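Local coordinates for nascent polypeptide-associated complex protein (Methanothermobacter marburgensis, PDB 1TR8), which probably contacts nascent chains as they emerge from the ribosome, acting as a homodimer that also binds ribosomal RNA, at residues V36-M39 and Q44-Y47. Residues are numbered along the deposited sequence; the frame is centred on the assembly and turned at random.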
loop_
_atom_site.group_PDB
_atom_site.type_symbol
_atom_site.label_atom_id
_atom_site.label_comp_id
_atom_site.label_asym_id
_atom_site.label_seq_id
_atom_site.Cartn_x
_atom_site.Cartn_y
_atom_site.Cartn_z
ATOM N N VAL A 36 -18.091 -4.789 -7.421
ATOM C CA VAL A 36 -17.708 -3.388 -7.418
ATOM C C VAL A 36 -18.374 -2.605 -8.549
ATOM O O VAL A 36 -18.352 -3.015 -9.706
ATOM C CB VAL A 36 -16.178 -3.203 -7.531
ATOM C CG1 VAL A 36 -15.821 -1.727 -7.501
ATOM C CG2 VAL A 36 -15.436 -3.961 -6.439
ATOM N N ASN A 37 -18.992 -1.489 -8.173
ATOM C CA ASN A 37 -19.563 -0.516 -9.088
ATOM C C ASN A 37 -18.807 0.805 -8.990
ATOM O O ASN A 37 -18.276 1.151 -7.937
ATOM C CB ASN A 37 -21.026 -0.270 -8.727
ATOM C CG ASN A 37 -21.915 -1.420 -9.138
ATOM O OD1 ASN A 37 -21.480 -2.316 -9.858
ATOM N ND2 ASN A 37 -23.160 -1.414 -8.672
ATOM N N VAL A 38 -18.787 1.552 -10.083
ATOM C CA VAL A 38 -18.104 2.838 -10.114
ATOM C C VAL A 38 -18.939 3.917 -10.819
ATOM O O VAL A 38 -19.716 3.642 -11.723
ATOM C CB VAL A 38 -16.704 2.701 -10.761
ATOM C CG1 VAL A 38 -16.814 2.292 -12.195
ATOM C CG2 VAL A 38 -15.905 4.015 -10.645
HETATM N N MSE A 39 -18.770 5.152 -10.368
HETATM C CA MSE A 39 -19.335 6.325 -11.033
HETATM C C MSE A 39 -18.422 7.516 -10.803
HETATM O O MSE A 39 -17.676 7.554 -9.832
HETATM C CB MSE A 39 -20.737 6.649 -10.523
HETATM C CG MSE A 39 -20.859 6.850 -9.028
HETATM SE SE MSE A 39 -22.251 8.160 -8.706
HETATM C CE MSE A 39 -21.064 9.644 -8.609
ATOM N N GLN A 44 -14.753 13.507 -8.731
ATOM C CA GLN A 44 -14.411 12.379 -7.861
ATOM C C GLN A 44 -15.010 11.072 -8.362
ATOM O O GLN A 44 -16.101 11.040 -8.918
ATOM C CB GLN A 44 -14.864 12.647 -6.424
ATOM C CG GLN A 44 -14.519 14.051 -5.960
ATOM C CD GLN A 44 -14.000 14.106 -4.545
ATOM O OE1 GLN A 44 -14.686 14.598 -3.645
ATOM N NE2 GLN A 44 -12.774 13.641 -4.352
ATOM N N LYS A 45 -14.280 9.983 -8.169
ATOM C CA LYS A 45 -14.833 8.651 -8.383
ATOM C C LYS A 45 -15.544 8.264 -7.101
ATOM O O LYS A 45 -15.143 8.670 -6.013
ATOM C CB LYS A 45 -13.716 7.639 -8.658
ATOM C CG LYS A 45 -13.031 7.756 -10.011
ATOM C CD LYS A 45 -13.925 7.247 -11.133
ATOM C CE LYS A 45 -13.171 7.096 -12.446
ATOM N NZ LYS A 45 -11.995 6.232 -12.272
ATOM N N THR A 46 -16.647 7.545 -7.237
ATOM C CA THR A 46 -17.244 6.848 -6.118
ATOM C C THR A 46 -17.296 5.379 -6.481
ATOM O O THR A 46 -17.764 5.008 -7.559
ATOM C CB THR A 46 -18.641 7.423 -5.765
ATOM O OG1 THR A 46 -18.472 8.718 -5.189
ATOM C CG2 THR A 46 -19.303 6.646 -4.636
ATOM N N TYR A 47 -16.711 4.565 -5.605
ATOM C CA TYR A 47 -16.743 3.112 -5.744
ATOM C C TYR A 47 -17.641 2.508 -4.683
ATOM O O TYR A 47 -17.496 2.850 -3.517
ATOM C CB TYR A 47 -15.345 2.535 -5.566
ATOM C CG TYR A 47 -14.397 2.924 -6.655
ATOM C CD1 TYR A 47 -14.347 2.206 -7.843
ATOM C CD2 TYR A 47 -13.544 4.010 -6.499
ATOM C CE1 TYR A 47 -13.463 2.563 -8.846
ATOM C CE2 TYR A 47 -12.675 4.376 -7.496
ATOM C CZ TYR A 47 -12.636 3.648 -8.671
ATOM O OH TYR A 47 -11.797 4.049 -9.694
#
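Met39 and Thr46 form a hydrogen-bonded antiparallel pair, the strand axes running at 158°: Met39 N donates to Thr46 O (3.0 Å), and Thr46 N returns a nearly straight bond to Met39 O (2.8 Å, 171° at the hydrogen). At the neighbouring position, Val38 and Tyr47 make the non-hydrogen-bonded pair, their CA atoms 4.6 Å apart, with Tyr47 CA approaching Asn37 O at 3.3 Å in a CA-H...O contact. On this face the two side chains lie alongside each other. With chi1 at 64° for CG1, Val38 CG2 falls anti to the backbone N and meets the tyrosine ring obliquely, 3.4 Å from Tyr47 CE1, while Val36 CG1 reaches Tyr47 CD1 at 4.2 Å. An alanine in place of Tyr47 would remove the ring and is likely to leave the Val36 and Val38 methyls without their aromatic partner. Lys45 CD adds an aliphatic flank, 3.8 Å from Val38 CG2. On the opposite face from Val38 and Tyr47, Met39, a selenomethionine, runs beside Thr46, with Met39 CG 4.0 Å from Thr46 CB; Thr46 OG1 hydrogen-bonds Thr50 OG1 of the second subunit. Residues 45-47 also pair antiparallel with a strand of that subunit, so this beta hairpin of the NAC domain carries the sheet across a subunit interface.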